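Local coordinates for 4-alpha-glucanotransferase (Streptococcus agalactiae, PDB 6M6T), which belongs to the amylomaltase family of carbohydrate-active enzymes and is built round a (beta/alpha)8 TIM barrel with long helical insertions, at residues Gly67-Ile72 / Pro111-Ala116; Glu80-Lys85 / Leu121-Ala126; Asp163-Ile166 / Glu172-Ala175; Trp229-Leu234 / Phe276-Tyr281. All coordinates share one frame; numbering follows the deposited sequence.

Interactions 1, 2 and 3 all belong to the long, mainly helical connection between barrel strands 43-45 and 212-217, whereas interaction 4 lies in the next connection, between strands 212-217 and 292-295. Interactions 1 and 2 share helix 105-122; their segments alternate along the chain, their centres are 14 Å apart, and Ile-83 and Phe-82 of one pack on Ala-116 of the other. Interactions 3 and 4 follow in series, with centres 21 Å apart, and join where Trp-229 meets Ile-166 and Leu-174. The two pairs are separate, interactions 2 and 4 being 36 Å apart between centres. The contacts thus form two clusters beside the barrel, the second spanning both connections.

Interaction 1. Residues Gly67-Ile72 / Pro111-Ala116; sequences GNTHLI and PVLEKA
Leu-113 contributes more than half of the surface buried here, reaching from helix 105-122 with one methyl for each of its two partners, Thr-69 and Ile-72. Its CG stands anti to the carbonyl carbon (chi1 -71°), which sends the forked end off the helix toward the short 3-10 turn 69-71. The CD1 branch meets Thr-69 tip to tip, lying 4.0 Å from Thr-69 OG1 and nearly as close to the Thr-69 methyl. The other branch serves Ile-72: Leu-113 CD2 packs 3.9 Å from Ile-72 CG2, the two side chains passing at a slant. In Ile-72 that methyl is the branch lying anti to the backbone N, and it faces the helix. The contact is methyl packing in which the threonine hydroxyl oxygen also touches Leu-113 CD1.

The turn that carries Thr-69 and leads to Ile-72 is shaped locally. Asn-68 OD1 accepts from His-70 N at 3.0 Å, an Asx turn in which the N-H comes from above the carbonyl plane. Leu-71 N and Ile-72 N bond to the carbonyls of Asn-68 and Thr-69. Helix 182-208 adds Thr-191, Phe-194 and Tyr-187 around the same three side chains. This is apolar packing of a peripheral helix against a loop that follows the second strand of a TIM barrel, within the helical insertion leading to the third.

Interaction 2. Residues Glu80-Lys85 / Leu121-Ala126; sequences EGFISK and LKEERA
Gly-81 and Phe-82 meet Glu-123 where the chain leaves helix 74-78 through a Schellman motif. Gly-81 is the first residue to leave helical angles, with a positive phi of 88°, a conformation in which a side chain would press on the preceding carbonyl. Gly-81 O and Glu-123 OE2 are 4.3 Å apart, a loose approach of two oxygens.

Phe-82 makes the main contact. Its ring is held anti to the carbonyl carbon (chi1 -69°), and Glu-80 CB lies 3.7 Å above one face, offset toward the rim, so the glutamate backs the ring locally. Leu-77 of helix 74-78 also touches the Phe-82 side chain. The ring edge is left to Glu-123, whose carboxylate plane is turned 60° from that of the ring. An oxygen near the plane of an aromatic ring faces its C-H rim, which probably makes the approach mildly favourable.

Beyond Phe-82 the segment turns to other partners. Ile-83 packs on Val-112, Lys-115 and Ala-116 of helix 105-122, and Ser-84 N bonds to Asp-87.

On the other side, Glu-123 opens a type I beta turn closed by Ala-126 N on Glu-123 O at 3.2 Å. Its CG, anti to the carbonyl carbon, is set beside the phenyl, and a bend at chi2 then folds the carboxylate along the ring edge: Phe-82 CE1 is 3.8 Å from Glu-123 OE2 and 3.9 Å from Glu-123 CG.

Interaction 3. Residues Asp163-Ile166 / Glu172-Ala175; sequences DKAI and EALA
The peptide joining Ala-173 to Leu-174 carries the terminal methyl of Ile-166 over one of its faces: Ile-166 CD1 sits 3.7 Å from Ala-173 O and 3.9 Å from Leu-174 N. A second flat group, the carboxylate of Asp-163, caps helix 164-167. Ala-165 N donates to Asp-163 OD1 at 3.2 Å from well above the carboxylate plane, a bent capping bond (138° at the hydrogen), while OD2 bonds to the hydroxyl of Tyr-177.

The two helix segments come close, with only 5.7 Å between the CA atoms of Ile-166 and Ala-173, which the small side chains of Ala-165 and Ala-173 probably allow. Ala-165 CB and Ala-173 CB touch at 3.8 Å. Ile-166 turns CG1 anti to its N (chi1 -154°), which carries CD1 across to Ala-173 CB at 4.0 Å and to the flank of Leu-174. Behind it, Ile-149 of helix 140-152 and Phe-153 touch the isoleucine.

The contact closes a short connection between helix 164-167 and helix 171-180. Across it the side chains meet through carbon alone, and a polar link supplements this methyl packing, since the carboxylate that caps the first helix also reaches Tyr-177 of the second.

Interaction 4. Residues Trp229-Leu234 / Phe276-Tyr281; sequences WTMPEL and FDWWIY
The CA atoms of Leu-234 and Trp-278 are 8.7 Å apart, the nearest backbone approach. Segment 229-234 leaves helix 226-230 at Met-231 and curls into a 3-10 turn at 232-234, whereas 276-281 begins helix 277-289, with Phe-276 at the N-cap position and Phe-276 O accepting from Ile-280 N at 3.0 Å. Met-231, just before this 3-10 turn, and Leu-234, at its end, both point toward the helix, and one indole receives them.

Trp-278 extends toward 229-234 with CG anti to its backbone N (chi1 -177°). Helix 277-289 leads into barrel strand 292-295, completing a beta-alpha-beta crossover from strand 212-217; segment 229-234 is an earlier part of the same connection. Leu-234 CD1 lies over the five-membered ring, 3.9 Å from its centroid and 17° off the normal, a CH-pi contact; its nearest ring atom is Trp-278 CD2, at 3.7 Å.

Met-231 comes to the same side of the indole, obliquely, in a Met-aromatic contact with SD 4.8 Å from that centroid. A bend at chi3 (-78°) brings Met-231 CE to 3.8 Å from Trp-278 NE1. His-271 of helix 268-273 also touches Trp-278, and its ring nitrogen NE2 bonds to Leu-234 O.

Interaction 1. Residues Gly67-Ile72 / Pro111-Ala116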
loop_
_atom_site.group_PDB
_atom_site.type_symbol
_atom_site.label_atom_id
_atom_site.label_comp_id
_atom_site.label_asym_id
_atom_site.label_seq_id
_atom_site.Cartn_x
_atom_site.Cartn_y
_atom_site.Cartn_z
ATOM N N GLY A 67 -10.950 4.641 1.561
ATOM C CA GLY A 67 -9.805 5.530 1.655
ATOM C C GLY A 67 -9.376 5.753 3.090
ATOM O O GLY A 67 -10.205 6.025 3.963
ATOM N N ASN A 68 -8.076 5.637 3.341
ATOM C CA ASN A 68 -7.541 6.010 4.646
ATOM C C ASN A 68 -7.825 7.479 4.916
ATOM O O ASN A 68 -7.280 8.363 4.248
ATOM C CB ASN A 68 -6.036 5.752 4.731
ATOM C CG ASN A 68 -5.392 6.411 5.939
ATOM O OD1 ASN A 68 -6.046 6.665 6.950
ATOM N ND2 ASN A 68 -4.101 6.691 5.835
ATOM N N THR A 69 -8.652 7.758 5.911
ATOM C CA THR A 69 -9.087 9.135 6.067
ATOM C C THR A 69 -7.998 10.054 6.597
ATOM O O THR A 69 -8.159 11.275 6.518
ATOM C CB THR A 69 -10.287 9.191 6.989
ATOM O OG1 THR A 69 -11.031 10.359 6.672
ATOM C CG2 THR A 69 -9.829 9.234 8.463
ATOM N N HIS A 70 -6.899 9.512 7.124
ATOM C CA HIS A 70 -5.830 10.373 7.617
ATOM C C HIS A 70 -5.206 11.211 6.512
ATOM O O HIS A 70 -4.554 12.216 6.799
ATOM C CB HIS A 70 -4.750 9.535 8.298
ATOM C CG HIS A 70 -5.197 8.912 9.579
ATOM N ND1 HIS A 70 -4.392 8.069 10.315
ATOM C CD2 HIS A 70 -6.363 9.016 10.259
ATOM C CE1 HIS A 70 -5.047 7.676 11.395
ATOM N NE2 HIS A 70 -6.246 8.233 11.383
ATOM N N LEU A 71 -5.383 10.823 5.260
ATOM C CA LEU A 71 -4.724 11.492 4.156
ATOM C C LEU A 71 -5.542 12.644 3.601
ATOM O O LEU A 71 -5.062 13.336 2.697
ATOM C CB LEU A 71 -4.406 10.488 3.039
ATOM C CG LEU A 71 -3.679 9.227 3.494
ATOM C CD1 LEU A 71 -3.124 8.454 2.304
ATOM C CD2 LEU A 71 -2.577 9.593 4.459
ATOM N N ILE A 72 -6.749 12.878 4.116
ATOM C CA ILE A 72 -7.528 14.035 3.684
ATOM C C ILE A 72 -6.841 15.320 4.137
ATOM O O ILE A 72 -6.311 15.411 5.259
ATOM C CB ILE A 72 -8.967 13.936 4.211
ATOM C CG1 ILE A 72 -9.804 13.143 3.210
ATOM C CG2 ILE A 72 -9.566 15.317 4.439
ATOM C CD1 ILE A 72 -11.182 12.876 3.693
ATOM N N PRO A 111 -12.733 16.001 15.510
ATOM C CA PRO A 111 -13.480 17.279 15.511
ATOM C C PRO A 111 -13.455 18.012 14.176
ATOM O O PRO A 111 -14.493 18.515 13.722
ATOM C CB PRO A 111 -12.762 18.103 16.593
ATOM C CG PRO A 111 -11.477 17.346 16.900
ATOM C CD PRO A 111 -11.846 15.909 16.679
ATOM N N VAL A 112 -12.284 18.058 13.528
ATOM C CA VAL A 112 -12.104 18.812 12.287
ATOM C C VAL A 112 -12.901 18.188 11.142
ATOM O O VAL A 112 -13.634 18.880 10.409
ATOM C CB VAL A 112 -10.609 18.881 11.936
ATOM C CG1 VAL A 112 -10.398 19.769 10.723
ATOM C CG2 VAL A 112 -9.779 19.303 13.152
ATOM N N LEU A 113 -12.721 16.875 10.934
ATOM C CA LEU A 113 -13.463 16.185 9.885
ATOM C C LEU A 113 -14.968 16.269 10.137
ATOM O O LEU A 113 -15.756 16.453 9.200
ATOM C CB LEU A 113 -12.996 14.722 9.779
ATOM C CG LEU A 113 -11.592 14.424 9.211
ATOM C CD1 LEU A 113 -11.080 13.049 9.624
ATOM C CD2 LEU A 113 -11.557 14.564 7.700
ATOM N N GLU A 114 -15.386 16.142 11.398
ATOM C CA GLU A 114 -16.805 16.244 11.705
ATOM C C GLU A 114 -17.344 17.638 11.388
ATOM O O GLU A 114 -18.445 17.769 10.837
ATOM C CB GLU A 114 -17.047 15.881 13.168
ATOM C CG GLU A 114 -17.668 14.499 13.365
ATOM C CD GLU A 114 -17.183 13.805 14.631
ATOM O OE1 GLU A 114 -16.902 14.492 15.640
ATOM O OE2 GLU A 114 -17.053 12.567 14.602
ATOM N N LYS A 115 -16.589 18.691 11.736
ATOM C CA LYS A 115 -16.991 20.051 11.373
ATOM C C LYS A 115 -17.155 20.186 9.854
ATOM O O LYS A 115 -18.161 20.732 9.368
ATOM C CB LYS A 115 -15.967 21.055 11.946
ATOM C CG LYS A 115 -16.293 22.544 11.783
ATOM C CD LYS A 115 -17.289 23.110 12.821
ATOM C CE LYS A 115 -16.647 23.432 14.177
ATOM N NZ LYS A 115 -15.328 24.124 14.076
ATOM N N ALA A 116 -16.206 19.631 9.087
ATOM C CA ALA A 116 -16.289 19.719 7.629
ATOM C C ALA A 116 -17.476 18.936 7.068
ATOM O O ALA A 116 -18.119 19.379 6.112
ATOM C CB ALA A 116 -14.989 19.232 6.996
#

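Interaction 2. Residues Glu80-Lys85 / Leu121-Ala126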
loop_
_atom_site.group_PDB
_atom_site.type_symbol
_atom_site.label_atom_id
_atom_site.label_comp_id
_atom_site.label_asym_id
_atom_site.label_seq_id
_atom_site.Cartn_x
_atom_site.Cartn_y
_atom_site.Cartn_z
ATOM N N GLU A 80 -12.511 25.171 0.276
ATOM C CA GLU A 80 -13.806 24.742 -0.248
ATOM C C GLU A 80 -14.988 25.400 0.451
ATOM O O GLU A 80 -16.123 25.253 -0.015
ATOM C CB GLU A 80 -13.948 23.212 -0.135
ATOM C CG GLU A 80 -13.412 22.420 -1.337
ATOM C CD GLU A 80 -14.364 22.446 -2.541
ATOM O OE1 GLU A 80 -15.499 21.908 -2.449
ATOM O OE2 GLU A 80 -13.973 23.021 -3.585
ATOM N N GLY A 81 -14.752 26.112 1.551
ATOM C CA GLY A 81 -15.819 26.732 2.302
ATOM C C GLY A 81 -16.435 25.850 3.355
ATOM O O GLY A 81 -17.528 26.162 3.842
ATOM N N PHE A 82 -15.759 24.761 3.724
ATOM C CA PHE A 82 -16.264 23.717 4.612
ATOM C C PHE A 82 -15.745 23.864 6.033
ATOM O O PHE A 82 -16.523 23.828 6.985
ATOM C CB PHE A 82 -15.871 22.345 4.062
ATOM C CG PHE A 82 -16.587 21.975 2.798
ATOM C CD1 PHE A 82 -17.762 22.627 2.437
ATOM C CD2 PHE A 82 -16.092 20.963 1.974
ATOM C CE1 PHE A 82 -18.431 22.282 1.281
ATOM C CE2 PHE A 82 -16.756 20.605 0.812
ATOM C CZ PHE A 82 -17.928 21.268 0.463
ATOM N N ILE A 83 -14.434 24.015 6.193
ATOM C CA ILE A 83 -13.863 24.472 7.453
ATOM C C ILE A 83 -13.173 25.810 7.210
ATOM O O ILE A 83 -13.107 26.295 6.072
ATOM C CB ILE A 83 -12.882 23.437 8.047
ATOM C CG1 ILE A 83 -12.083 22.725 6.951
ATOM C CG2 ILE A 83 -13.620 22.420 8.883
ATOM C CD1 ILE A 83 -10.887 21.943 7.474
ATOM N N SER A 84 -12.681 26.418 8.283
ATOM C CA SER A 84 -11.693 27.486 8.268
ATOM C C SER A 84 -10.419 26.949 8.919
ATOM O O SER A 84 -10.369 25.800 9.364
ATOM C CB SER A 84 -12.214 28.733 8.990
ATOM O OG SER A 84 -11.709 28.813 10.313
ATOM N N LYS A 85 -9.368 27.776 8.968
ATOM C CA LYS A 85 -8.096 27.313 9.520
ATOM C C LYS A 85 -7.872 27.709 10.974
ATOM O O LYS A 85 -6.885 27.258 11.566
ATOM C CB LYS A 85 -6.902 27.755 8.622
ATOM C CG LYS A 85 -6.567 29.208 8.466
ATOM C CD LYS A 85 -5.396 29.332 7.464
ATOM C CE LYS A 85 -5.650 28.492 6.223
ATOM N NZ LYS A 85 -4.629 28.747 5.180
ATOM N N LEU A 121 -22.855 18.950 4.540
ATOM C CA LEU A 121 -24.243 18.522 4.381
ATOM C C LEU A 121 -25.219 19.700 4.281
ATOM O O LEU A 121 -26.252 19.576 3.612
ATOM C CB LEU A 121 -24.644 17.591 5.519
ATOM C CG LEU A 121 -23.952 16.227 5.517
ATOM C CD1 LEU A 121 -24.297 15.495 6.805
ATOM C CD2 LEU A 121 -24.321 15.393 4.271
ATOM N N LYS A 122 -24.914 20.844 4.921
ATOM C CA LYS A 122 -25.829 21.992 4.920
ATOM C C LYS A 122 -25.834 22.763 3.599
ATOM O O LYS A 122 -26.749 23.566 3.378
ATOM C CB LYS A 122 -25.491 22.949 6.073
ATOM C CG LYS A 122 -24.287 23.844 5.813
ATOM C CD LYS A 122 -23.911 24.726 6.998
ATOM C CE LYS A 122 -24.199 24.058 8.322
ATOM N NZ LYS A 122 -23.857 24.974 9.428
ATOM N N GLU A 123 -24.816 22.584 2.752
ATOM C CA GLU A 123 -24.878 23.068 1.374
ATOM C C GLU A 123 -26.123 22.533 0.678
ATOM O O GLU A 123 -26.557 21.406 0.927
ATOM C CB GLU A 123 -23.628 22.651 0.580
ATOM C CG GLU A 123 -22.282 23.078 1.180
ATOM C CD GLU A 123 -21.930 24.539 0.890
ATOM O OE1 GLU A 123 -22.561 25.137 -0.015
ATOM O OE2 GLU A 123 -21.030 25.091 1.575
ATOM N N GLU A 124 -26.698 23.347 -0.212
ATOM C CA GLU A 124 -28.025 23.032 -0.736
ATOM C C GLU A 124 -27.983 21.874 -1.743
ATOM O O GLU A 124 -28.907 21.049 -1.775
ATOM C CB GLU A 124 -28.660 24.302 -1.322
ATOM C CG GLU A 124 -29.971 24.086 -2.057
ATOM C CD GLU A 124 -29.747 23.983 -3.552
ATOM O OE1 GLU A 124 -28.568 23.876 -3.940
ATOM O OE2 GLU A 124 -30.726 23.997 -4.334
ATOM N N ARG A 125 -26.917 21.783 -2.565
ATOM C CA ARG A 125 -26.706 20.660 -3.487
ATOM C C ARG A 125 -26.063 19.451 -2.812
ATOM O O ARG A 125 -25.736 18.479 -3.502
ATOM C CB ARG A 125 -25.842 21.082 -4.708
ATOM C CG ARG A 125 -26.273 22.360 -5.424
ATOM C CD ARG A 125 -26.934 22.085 -6.794
ATOM N NE ARG A 125 -28.404 22.077 -6.751
ATOM C CZ ARG A 125 -29.170 23.169 -6.648
ATOM N NH1 ARG A 125 -28.616 24.370 -6.545
ATOM N NH2 ARG A 125 -30.497 23.068 -6.611
ATOM N N ALA A 126 -25.841 19.507 -1.497
ATOM C CA ALA A 126 -25.013 18.514 -0.811
ATOM C C ALA A 126 -25.435 17.089 -1.153
ATOM O O ALA A 126 -24.642 16.293 -1.677
ATOM C CB ALA A 126 -25.078 18.724 0.706
#

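Interaction 3. Residues Asp163-Ile166 / Glu172-Ala175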
loop_
_atom_site.group_PDB
_atom_site.type_symbol
_atom_site.label_atom_id
_atom_site.label_comp_id
_atom_site.label_asym_id
_atom_site.label_seq_id
_atom_site.Cartn_x
_atom_site.Cartn_y
_atom_site.Cartn_z
ATOM N N ASP A 163 -23.329 -7.841 20.281
ATOM C CA ASP A 163 -24.646 -8.237 19.794
ATOM C C ASP A 163 -24.452 -9.227 18.644
ATOM O O ASP A 163 -24.183 -8.842 17.500
ATOM C CB ASP A 163 -25.423 -6.990 19.390
ATOM C CG ASP A 163 -26.828 -7.280 18.958
ATOM O OD1 ASP A 163 -27.262 -8.449 19.027
ATOM O OD2 ASP A 163 -27.503 -6.319 18.543
ATOM N N LYS A 164 -24.596 -10.512 18.959
ATOM C CA LYS A 164 -24.444 -11.557 17.957
ATOM C C LYS A 164 -25.410 -11.393 16.783
ATOM O O LYS A 164 -25.101 -11.829 15.669
ATOM C CB LYS A 164 -24.617 -12.925 18.628
ATOM C CG LYS A 164 -23.302 -13.544 19.129
ATOM C CD LYS A 164 -23.145 -13.400 20.642
ATOM C CE LYS A 164 -21.674 -13.409 21.063
ATOM N NZ LYS A 164 -21.497 -13.185 22.534
ATOM N N ALA A 165 -26.562 -10.759 16.997
ATOM C CA ALA A 165 -27.475 -10.504 15.885
ATOM C C ALA A 165 -26.823 -9.605 14.843
ATOM O O ALA A 165 -26.897 -9.874 13.637
ATOM C CB ALA A 165 -28.769 -9.871 16.400
ATOM N N ILE A 166 -26.180 -8.525 15.296
ATOM C CA ILE A 166 -25.560 -7.603 14.352
ATOM C C ILE A 166 -24.304 -8.220 13.750
ATOM O O ILE A 166 -23.949 -7.922 12.608
ATOM C CB ILE A 166 -25.275 -6.233 15.010
ATOM C CG1 ILE A 166 -25.243 -5.137 13.951
ATOM C CG2 ILE A 166 -23.960 -6.226 15.765
ATOM C CD1 ILE A 166 -26.488 -5.050 13.116
ATOM N N GLU A 172 -33.483 -7.400 11.030
ATOM C CA GLU A 172 -34.126 -6.549 12.028
ATOM C C GLU A 172 -33.084 -5.789 12.848
ATOM O O GLU A 172 -33.223 -4.580 13.081
ATOM C CB GLU A 172 -35.043 -7.399 12.919
ATOM C CG GLU A 172 -36.470 -7.590 12.348
ATOM C CD GLU A 172 -37.090 -8.974 12.617
ATOM O OE1 GLU A 172 -38.320 -9.053 12.857
ATOM O OE2 GLU A 172 -36.348 -9.981 12.565
ATOM N N ALA A 173 -32.013 -6.473 13.255
ATOM C CA ALA A 173 -30.911 -5.801 13.935
ATOM C C ALA A 173 -30.270 -4.740 13.040
ATOM O O ALA A 173 -29.898 -3.654 13.511
ATOM C CB ALA A 173 -29.874 -6.834 14.378
ATOM N N LEU A 174 -30.142 -5.041 11.743
ATOM C CA LEU A 174 -29.549 -4.108 10.789
ATOM C C LEU A 174 -30.403 -2.855 10.628
ATOM O O LEU A 174 -29.889 -1.724 10.650
ATOM C CB LEU A 174 -29.376 -4.802 9.439
ATOM C CG LEU A 174 -28.007 -5.327 9.020
ATOM C CD1 LEU A 174 -28.219 -6.372 7.944
ATOM C CD2 LEU A 174 -27.141 -4.166 8.523
ATOM N N ALA A 175 -31.713 -3.042 10.411
ATOM C CA ALA A 175 -32.603 -1.892 10.314
ATOM C C ALA A 175 -32.634 -1.107 11.617
ATOM O O ALA A 175 -32.908 0.097 11.588
ATOM C CB ALA A 175 -34.016 -2.335 9.907
#

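Interaction 4. Residues Trp229-Leu234 / Phe276-Tyr281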
loop_
_atom_site.group_PDB
_atom_site.type_symbol
_atom_site.label_atom_id
_atom_site.label_comp_id
_atom_site.label_asym_id
_atom_site.label_seq_id
_atom_site.Cartn_x
_atom_site.Cartn_y
_atom_site.Cartn_z
ATOM N N TRP A 229 -17.652 -9.277 7.192
ATOM C CA TRP A 229 -18.998 -9.031 7.686
ATOM C C TRP A 229 -20.072 -9.316 6.626
ATOM O O TRP A 229 -20.945 -10.169 6.829
ATOM C CB TRP A 229 -19.088 -7.591 8.176
ATOM C CG TRP A 229 -20.259 -7.331 9.028
ATOM C CD1 TRP A 229 -20.736 -8.128 10.026
ATOM C CD2 TRP A 229 -21.124 -6.195 8.967
ATOM N NE1 TRP A 229 -21.845 -7.562 10.583
ATOM C CE2 TRP A 229 -22.108 -6.372 9.955
ATOM C CE3 TRP A 229 -21.171 -5.051 8.164
ATOM C CZ2 TRP A 229 -23.121 -5.439 10.174
ATOM C CZ3 TRP A 229 -22.185 -4.135 8.375
ATOM C CH2 TRP A 229 -23.143 -4.333 9.374
ATOM N N THR A 230 -20.030 -8.605 5.488
ATOM C CA THR A 230 -21.094 -8.714 4.493
ATOM C C THR A 230 -20.941 -9.909 3.561
ATOM O O THR A 230 -21.925 -10.317 2.929
ATOM C CB THR A 230 -21.155 -7.460 3.627
ATOM O OG1 THR A 230 -20.070 -7.490 2.700
ATOM C CG2 THR A 230 -21.047 -6.210 4.466
ATOM N N MET A 231 -19.738 -10.459 3.430
ATOM C CA MET A 231 -19.472 -11.531 2.470
ATOM C C MET A 231 -18.607 -12.608 3.120
ATOM O O MET A 231 -17.495 -12.893 2.663
ATOM C CB MET A 231 -18.793 -10.969 1.224
ATOM C CG MET A 231 -19.640 -10.040 0.365
ATOM S SD MET A 231 -18.658 -9.423 -1.034
ATOM C CE MET A 231 -17.679 -8.145 -0.237
ATOM N N PRO A 232 -19.104 -13.251 4.185
ATOM C CA PRO A 232 -18.265 -14.228 4.908
ATOM C C PRO A 232 -17.915 -15.458 4.093
ATOM O O PRO A 232 -16.943 -16.151 4.434
ATOM C CB PRO A 232 -19.131 -14.603 6.116
ATOM C CG PRO A 232 -20.537 -14.400 5.629
ATOM C CD PRO A 232 -20.479 -13.206 4.716
ATOM N N GLU A 233 -18.680 -15.750 3.033
ATOM C CA GLU A 233 -18.529 -16.944 2.213
ATOM C C GLU A 233 -17.269 -16.917 1.352
ATOM O O GLU A 233 -17.029 -17.874 0.608
ATOM C CB GLU A 233 -19.771 -17.114 1.338
ATOM C CG GLU A 233 -20.000 -15.971 0.351
ATOM C CD GLU A 233 -20.841 -14.812 0.913
ATOM O OE1 GLU A 233 -21.322 -13.975 0.109
ATOM O OE2 GLU A 233 -21.026 -14.728 2.147
ATOM N N LEU A 234 -16.471 -15.851 1.427
ATOM C CA LEU A 234 -15.185 -15.769 0.748
ATOM C C LEU A 234 -14.039 -16.310 1.594
ATOM O O LEU A 234 -12.934 -16.522 1.063
ATOM C CB LEU A 234 -14.870 -14.315 0.360
ATOM C CG LEU A 234 -15.953 -13.503 -0.346
ATOM C CD1 LEU A 234 -15.539 -12.044 -0.510
ATOM C CD2 LEU A 234 -16.277 -14.140 -1.677
ATOM N N PHE A 276 -14.917 -15.909 -9.645
ATOM C CA PHE A 276 -14.017 -14.878 -9.125
ATOM C C PHE A 276 -14.627 -13.465 -9.165
ATOM O O PHE A 276 -13.904 -12.468 -9.195
ATOM C CB PHE A 276 -12.683 -14.924 -9.863
ATOM C CG PHE A 276 -12.003 -16.253 -9.800
ATOM C CD1 PHE A 276 -11.192 -16.575 -8.726
ATOM C CD2 PHE A 276 -12.147 -17.168 -10.823
ATOM C CE1 PHE A 276 -10.544 -17.784 -8.666
ATOM C CE2 PHE A 276 -11.501 -18.381 -10.766
ATOM C CZ PHE A 276 -10.702 -18.689 -9.680
ATOM N N ASP A 277 -15.960 -13.377 -9.117
ATOM C CA ASP A 277 -16.699 -12.117 -9.093
ATOM C C ASP A 277 -15.982 -11.042 -8.276
ATOM O O ASP A 277 -15.641 -9.960 -8.780
ATOM C CB ASP A 277 -18.100 -12.415 -8.522
ATOM C CG ASP A 277 -19.096 -11.237 -8.645
ATOM O OD1 ASP A 277 -18.823 -10.098 -8.160
ATOM O OD2 ASP A 277 -20.197 -11.485 -9.204
ATOM N N TRP A 278 -15.692 -11.360 -7.018
ATOM C CA TRP A 278 -15.142 -10.358 -6.113
ATOM C C TRP A 278 -13.767 -9.887 -6.570
ATOM O O TRP A 278 -13.445 -8.700 -6.464
ATOM C CB TRP A 278 -15.074 -10.925 -4.700
ATOM C CG TRP A 278 -14.595 -9.959 -3.660
ATOM C CD1 TRP A 278 -15.207 -8.791 -3.261
ATOM C CD2 TRP A 278 -13.405 -10.080 -2.867
ATOM N NE1 TRP A 278 -14.463 -8.188 -2.272
ATOM C CE2 TRP A 278 -13.355 -8.958 -2.014
ATOM C CE3 TRP A 278 -12.375 -11.027 -2.800
ATOM C CZ2 TRP A 278 -12.315 -8.762 -1.104
ATOM C CZ3 TRP A 278 -11.347 -10.831 -1.892
ATOM C CH2 TRP A 278 -11.327 -9.712 -1.058
ATOM N N TRP A 279 -12.946 -10.803 -7.084
ATOM C CA TRP A 279 -11.609 -10.435 -7.533
ATOM C C TRP A 279 -11.659 -9.573 -8.787
ATOM O O TRP A 279 -10.839 -8.661 -8.955
ATOM C CB TRP A 279 -10.797 -11.694 -7.795
ATOM C CG TRP A 279 -10.166 -12.263 -6.578
ATOM C CD1 TRP A 279 -10.458 -13.456 -5.988
ATOM C CD2 TRP A 279 -9.117 -11.671 -5.799
ATOM N NE1 TRP A 279 -9.651 -13.645 -4.889
ATOM C CE2 TRP A 279 -8.822 -12.562 -4.753
ATOM C CE3 TRP A 279 -8.404 -10.479 -5.887
ATOM C CZ2 TRP A 279 -7.849 -12.292 -3.800
ATOM C CZ3 TRP A 279 -7.436 -10.220 -4.944
ATOM C CH2 TRP A 279 -7.168 -11.119 -3.915
ATOM N N ILE A 280 -12.593 -9.866 -9.695
ATOM C CA ILE A 280 -12.759 -9.007 -10.862
ATOM C C ILE A 280 -13.111 -7.602 -10.415
ATOM O O ILE A 280 -12.615 -6.619 -10.967
ATOM C CB ILE A 280 -13.823 -9.580 -11.815
ATOM C CG1 ILE A 280 -13.419 -10.982 -12.278
ATOM C CG2 ILE A 280 -14.059 -8.633 -12.989
ATOM C CD1 ILE A 280 -12.248 -10.991 -13.192
ATOM N N TYR A 281 -13.926 -7.490 -9.372
ATOM C CA TYR A 281 -14.303 -6.176 -8.856
ATOM C C TYR A 281 -13.118 -5.468 -8.195
ATOM O O TYR A 281 -12.907 -4.259 -8.395
ATOM C CB TYR A 281 -15.486 -6.361 -7.904
ATOM C CG TYR A 281 -15.655 -5.349 -6.810
ATOM C CD1 TYR A 281 -16.298 -4.143 -7.044
ATOM C CD2 TYR A 281 -15.216 -5.626 -5.526
ATOM C CE1 TYR A 281 -16.470 -3.220 -6.026
ATOM C CE2 TYR A 281 -15.385 -4.720 -4.508
ATOM C CZ TYR A 281 -16.014 -3.517 -4.755
ATOM O OH TYR A 281 -16.176 -2.616 -3.720
#